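Local structure of protein SMG-7 (Caenorhabditis elegans, 3ZHE) at residues Gln75-Ile79 against Leu139-Lys143; Ala149-Glu154 against Gln169-Ile173. The protein forms a heterodimer with SMG-5 through 14-3-3-like domains and acts in nonsense-mediated mRNA decay. All coordinates share one frame; numbering follows the deposited sequence.

Interaction 1 of 2, residues Gln75-Ile79 against Leu139-Lys143; sequences QNLAI and LMRYK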
loop_
_atom_site.group_PDB
_atom_site.type_symbol
_atom_site.label_atom_id
_atom_site.label_comp_id
_atom_site.label_asym_id
_atom_site.label_seq_id
_atom_site.Cartn_x
_atom_site.Cartn_y
_atom_site.Cartn_z
ATOM N N GLN B 75 -3.782 12.290 19.001
ATOM C CA GLN B 75 -4.316 11.648 17.800
ATOM C C GLN B 75 -3.215 11.359 16.787
ATOM O O GLN B 75 -3.090 10.237 16.292
ATOM C CB GLN B 75 -5.399 12.515 17.152
ATOM C CG GLN B 75 -6.753 12.474 17.846
ATOM C CD GLN B 75 -7.736 13.467 17.253
ATOM O OE1 GLN B 75 -7.350 14.381 16.523
ATOM N NE2 GLN B 75 -9.016 13.290 17.561
ATOM N N ASN B 76 -2.422 12.379 16.473
ATOM C CA ASN B 76 -1.306 12.210 15.551
ATOM C C ASN B 76 -0.276 11.216 16.086
ATOM O O ASN B 76 0.308 10.441 15.318
ATOM C CB ASN B 76 -0.657 13.558 15.227
ATOM C CG ASN B 76 -1.581 14.479 14.452
ATOM O OD1 ASN B 76 -2.441 14.024 13.697
ATOM N ND2 ASN B 76 -1.407 15.783 14.636
ATOM N N LEU B 77 -0.067 11.230 17.402
ATOM C CA LEU B 77 0.791 10.227 18.031
ATOM C C LEU B 77 0.261 8.823 17.743
ATOM O O LEU B 77 1.015 7.922 17.359
ATOM C CB LEU B 77 0.875 10.455 19.540
ATOM C CG LEU B 77 1.631 9.389 20.339
ATOM C CD1 LEU B 77 3.064 9.265 19.850
ATOM C CD2 LEU B 77 1.600 9.708 21.824
ATOM N N ALA B 78 -1.047 8.657 17.922
ATOM C CA ALA B 78 -1.720 7.397 17.627
ATOM C C ALA B 78 -1.491 6.949 16.182
ATOM O O ALA B 78 -1.091 5.804 15.930
ATOM C CB ALA B 78 -3.206 7.521 17.912
ATOM N N ILE B 79 -1.752 7.859 15.243
ATOM C CA ILE B 79 -1.548 7.593 13.820
ATOM C C ILE B 79 -0.130 7.098 13.558
ATOM O O ILE B 79 0.075 6.105 12.849
ATOM C CB ILE B 79 -1.810 8.853 12.967
ATOM C CG1 ILE B 79 -3.288 9.245 13.023
ATOM C CG2 ILE B 79 -1.374 8.627 11.528
ATOM C CD1 ILE B 79 -3.613 10.504 12.242
ATOM N N LEU B 139 -9.105 6.274 13.526
ATOM C CA LEU B 139 -8.227 7.422 13.718
ATOM C C LEU B 139 -8.566 8.557 12.763
ATOM O O LEU B 139 -8.573 9.724 13.155
ATOM C CB LEU B 139 -6.763 7.013 13.555
ATOM C CG LEU B 139 -6.209 6.085 14.636
ATOM C CD1 LEU B 139 -4.739 5.796 14.391
ATOM C CD2 LEU B 139 -6.418 6.688 16.018
ATOM N N MET B 140 -8.849 8.213 11.510
ATOM C CA MET B 140 -9.247 9.219 10.533
ATOM C C MET B 140 -10.592 9.836 10.900
ATOM O O MET B 140 -10.835 11.012 10.632
ATOM C CB MET B 140 -9.298 8.632 9.121
ATOM C CG MET B 140 -7.949 8.177 8.586
ATOM S SD MET B 140 -6.652 9.414 8.786
ATOM C CE MET B 140 -7.252 10.725 7.727
ATOM N N ARG B 141 -11.464 9.043 11.519
ATOM C CA ARG B 141 -12.770 9.550 11.930
ATOM C C ARG B 141 -12.632 10.535 13.086
ATOM O O ARG B 141 -13.331 11.548 13.134
ATOM C CB ARG B 141 -13.713 8.410 12.320
ATOM C CG ARG B 141 -15.183 8.806 12.270
ATOM C CD ARG B 141 -16.097 7.707 12.788
ATOM N NE ARG B 141 -16.213 7.726 14.243
ATOM C CZ ARG B 141 -15.637 6.844 15.052
ATOM N NH1 ARG B 141 -14.903 5.862 14.549
ATOM N NH2 ARG B 141 -15.800 6.941 16.365
ATOM N N TYR B 142 -11.728 10.229 14.013
ATOM C CA TYR B 142 -11.459 11.111 15.146
ATOM C C TYR B 142 -10.912 12.455 14.672
ATOM O O TYR B 142 -11.184 13.494 15.274
ATOM C CB TYR B 142 -10.455 10.470 16.109
ATOM C CG TYR B 142 -10.918 9.181 16.755
ATOM C CD1 TYR B 142 -12.269 8.885 16.885
ATOM C CD2 TYR B 142 -9.997 8.263 17.239
ATOM C CE1 TYR B 142 -12.688 7.706 17.479
ATOM C CE2 TYR B 142 -10.405 7.084 17.833
ATOM C CZ TYR B 142 -11.749 6.810 17.952
ATOM O OH TYR B 142 -12.155 5.635 18.542
ATOM N N LYS B 143 -10.146 12.426 13.586
ATOM C CA LYS B 143 -9.509 13.626 13.053
ATOM C C LYS B 143 -10.437 14.367 12.088
ATOM O O LYS B 143 -10.035 15.336 11.439
ATOM C CB LYS B 143 -8.200 13.255 12.356
ATOM C CG LYS B 143 -7.207 14.394 12.229
ATOM C CD LYS B 143 -5.925 13.919 11.577
ATOM C CE LYS B 143 -4.957 15.067 11.373
ATOM N NZ LYS B 143 -3.681 14.592 10.778
#

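Interaction 2 of 2, residues Ala149-Glu154 against Gln169-Ile173; sequences AQEYYE and QLGLI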
loop_
_atom_site.group_PDB
_atom_site.type_symbol
_atom_site.label_atom_id
_atom_site.label_comp_id
_atom_site.label_asym_id
_atom_site.label_seq_id
_atom_site.Cartn_x
_atom_site.Cartn_y
_atom_site.Cartn_z
ATOM N N ALA B 149 -11.511 8.030 6.211
ATOM C CA ALA B 149 -12.059 7.070 7.163
ATOM C C ALA B 149 -12.941 6.046 6.457
ATOM O O ALA B 149 -12.861 4.851 6.736
ATOM C CB ALA B 149 -12.841 7.788 8.255
ATOM N N GLN B 150 -13.769 6.522 5.533
ATOM C CA GLN B 150 -14.651 5.645 4.774
ATOM C C GLN B 150 -13.856 4.711 3.869
ATOM O O GLN B 150 -14.217 3.548 3.709
ATOM C CB GLN B 150 -15.662 6.451 3.952
ATOM C CG GLN B 150 -16.629 5.587 3.150
ATOM C CD GLN B 150 -17.692 6.395 2.431
ATOM O OE1 GLN B 150 -17.824 7.600 2.643
ATOM N NE2 GLN B 150 -18.459 5.732 1.573
ATOM N N GLU B 151 -12.776 5.219 3.279
ATOM C CA GLU B 151 -11.910 4.384 2.448
ATOM C C GLU B 151 -11.298 3.248 3.272
ATOM O O GLU B 151 -11.414 2.071 2.910
ATOM C CB GLU B 151 -10.815 5.224 1.779
ATOM C CG GLU B 151 -11.337 6.269 0.793
ATOM C CD GLU B 151 -10.224 6.971 0.032
ATOM O OE1 GLU B 151 -9.041 6.657 0.279
ATOM O OE2 GLU B 151 -10.531 7.837 -0.817
ATOM N N TYR B 152 -10.660 3.606 4.385
ATOM C CA TYR B 152 -10.076 2.625 5.296
ATOM C C TYR B 152 -11.116 1.597 5.745
ATOM O O TYR B 152 -10.848 0.395 5.765
ATOM C CB TYR B 152 -9.468 3.313 6.525
ATOM C CG TYR B 152 -8.133 3.989 6.286
ATOM C CD1 TYR B 152 -6.958 3.251 6.242
ATOM C CD2 TYR B 152 -8.045 5.367 6.130
ATOM C CE1 TYR B 152 -5.738 3.864 6.032
ATOM C CE2 TYR B 152 -6.827 5.989 5.919
ATOM C CZ TYR B 152 -5.677 5.231 5.872
ATOM O OH TYR B 152 -4.462 5.844 5.664
ATOM N N TYR B 153 -12.303 2.084 6.096
ATOM C CA TYR B 153 -13.399 1.230 6.546
ATOM C C TYR B 153 -13.852 0.237 5.480
ATOM O O TYR B 153 -14.043 -0.941 5.769
ATOM C CB TYR B 153 -14.593 2.078 6.992
ATOM C CG TYR B 153 -14.438 2.700 8.360
ATOM C CD1 TYR B 153 -13.627 2.115 9.322
ATOM C CD2 TYR B 153 -15.106 3.871 8.690
ATOM C CE1 TYR B 153 -13.483 2.681 10.575
ATOM C CE2 TYR B 153 -14.968 4.445 9.939
ATOM C CZ TYR B 153 -14.156 3.846 10.877
ATOM O OH TYR B 153 -14.024 4.422 12.119
ATOM N N GLU B 154 -14.037 0.719 4.255
ATOM C CA GLU B 154 -14.482 -0.133 3.156
ATOM C C GLU B 154 -13.430 -1.182 2.816
ATOM O O GLU B 154 -13.759 -2.344 2.555
ATOM C CB GLU B 154 -14.819 0.707 1.921
ATOM C CG GLU B 154 -16.073 1.556 2.061
ATOM C CD GLU B 154 -16.279 2.488 0.882
ATOM O OE1 GLU B 154 -15.422 2.495 -0.025
ATOM O OE2 GLU B 154 -17.296 3.213 0.864
ATOM N N GLN B 169 -18.836 0.662 12.334
ATOM C CA GLN B 169 -18.123 1.902 12.040
ATOM C C GLN B 169 -18.628 2.525 10.739
ATOM O O GLN B 169 -18.813 3.744 10.651
ATOM C CB GLN B 169 -16.616 1.649 11.948
ATOM C CG GLN B 169 -16.014 0.960 13.164
ATOM C CD GLN B 169 -16.188 1.750 14.443
ATOM O OE1 GLN B 169 -16.524 1.193 15.487
ATOM N NE2 GLN B 169 -15.950 3.055 14.371
ATOM N N LEU B 170 -18.846 1.680 9.734
ATOM C CA LEU B 170 -19.445 2.109 8.475
ATOM C C LEU B 170 -20.804 2.752 8.740
ATOM O O LEU B 170 -21.164 3.764 8.127
ATOM C CB LEU B 170 -19.593 0.919 7.521
ATOM C CG LEU B 170 -18.315 0.393 6.859
ATOM C CD1 LEU B 170 -18.513 -1.024 6.338
ATOM C CD2 LEU B 170 -17.888 1.317 5.730
ATOM N N GLY B 171 -21.550 2.160 9.669
ATOM C CA GLY B 171 -22.821 2.714 10.096
ATOM C C GLY B 171 -22.660 4.098 10.689
ATOM O O GLY B 171 -23.451 4.999 10.409
ATOM N N LEU B 172 -21.628 4.264 11.513
ATOM C CA LEU B 172 -21.330 5.556 12.121
ATOM C C LEU B 172 -21.046 6.606 11.050
ATOM O O LEU B 172 -21.560 7.726 11.113
ATOM C CB LEU B 172 -20.141 5.441 13.080
ATOM C CG LEU B 172 -20.315 4.524 14.293
ATOM C CD1 LEU B 172 -19.040 4.473 15.124
ATOM C CD2 LEU B 172 -21.486 4.985 15.141
ATOM N N ILE B 173 -20.230 6.235 10.067
ATOM C CA ILE B 173 -19.918 7.125 8.951
ATOM C C ILE B 173 -21.181 7.534 8.194
ATOM O O ILE B 173 -21.366 8.709 7.867
ATOM C CB ILE B 173 -18.913 6.478 7.974
ATOM C CG1 ILE B 173 -17.532 6.387 8.624
ATOM C CG2 ILE B 173 -18.821 7.275 6.683
ATOM C CD1 ILE B 173 -16.909 7.733 8.928
#

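Interaction 1 of 2, residues Gln75-Ile79 against Leu139-Lys143
The Gln75 amide and the Tyr142 ring are turned nearly parallel, their planes 12° apart. On the Gln75 side NE2 does the touching, 3.5 Å from Tyr142 CB. The same Gln75 NE2 gives a weak hydrogen bond to the backbone Tyr142 O (3.2 Å). Tyr142 CD1 sits over one face of the Arg141 guanidinium, off toward the rim. The second amide, that of Asn76, receives Lys143 NZ at OD1, 3.2 Å away, with the donor tilted 26° out of the carbonyl plane. Lys143 makes this reach because CG is turned opposite its own backbone N (chi1 -158°) and the rest of the chain is fully extended, crossing Asn76 at about a right angle. On the way, Lys143 CD passes 4.2 Å from Ile79 CD1. With the lysine replaced by an alanine, Asn76 OD1 is likely to lose this donor and Ile79 CD1 its methylene neighbour. Apolar packing completes the contact: Leu139 forks, CD1 lying 3.7 Å from Ile79 CA and CD2 3.8 Å from Ala78 CB.

Lys143 is where the chain leaves helix 122-142, so the contact packs the C-terminal end of that helix, in the predicted TPR repeat, against helix 68-92, consistent with an N-terminal 14-3-3-like helical domain. Helix 45-63 covers the same junction, with Met57 touching Gln75 and Tyr142, and Lys54 bonded to Tyr142 OH. The partner chain packs close by, its Glu92 against Asn76 and its Glu95 against Lys143.

Interaction 2 of 2, residues Ala149-Glu154 against Gln169-Ile173
Tyr153 makes the aromatic part of this contact with Gln169 and Ile173. The CB of Gln169 lies over one face of the Tyr153 ring, 3.7 Å from its centroid and 20° off the normal, a CH-pi contact set toward the phenol end of the ring. At the edge, near the ring plane, Ile173 CG1 comes to 3.5 Å from Tyr153 CE2. The ring is therefore confined on two sides by residues one helical turn apart, Gln169 and Ile173.

Apolar packing extends the contact at both ends. Leu170 CD2 rests 3.6 Å from Tyr153 CB and also touches the aliphatic Glu154 CG, crossing that side chain at about a right angle. Beyond the ring edge, Ile173 CD1 meets Ala149 CB at 4.1 Å, while its other branch, CG2, comes to 4.2 Å from Gln150 OE1, the two chains crossing obliquely. That branching lets Ile173 serve both residues: CG1 is beside its backbone N, and CG2 is anti to it.

One polar pair lies at the solvent-facing rim, the other at the buried phenol end. At the rim, Gln150 NE2 donates to Glu154 OE2 on the syn side but well out of the carboxylate plane (2.9 Å, N-H...O 154°), tying two side chains one turn apart on helix 146-159. At the phenol end, Gln169 folds back at chi2 and brings NE2 to 3.3 Å from Tyr153 OH; the firmer partners of that hydroxyl are Asp138 and Arg141.

The axes of the two short segments run nearly antiparallel, at 153° and 10.1 Å apart, so helices 146-159 and 164-176 pack as consecutive members of an antiparallel array. Helix 122-142 closes over the phenol end, Leu134 and Arg141 touching Gln169, and Phe186 of helix 180-191 backs Leu170.

Interactions 1 and 2 lie in series along the chain, their centres about 14 Å apart. Helix 122-142, which carries one side of interaction 1, also packs against helix 146-159 through Met140, its CG 3.6 Å from Tyr152 CE2 and its CB 3.7 Å from Ala149 N. From the same turn, Arg141 reaches toward interaction 2, where its NH1 lies 3.0 Å from Tyr153 OH in a probable hydrogen bond. Leu139-Lys143 and Ala149-Glu154 both lie in the predicted TPR repeat, 130-163. The contacts run in sequence from helix 68-92, which touches the other chain, to helix 164-176.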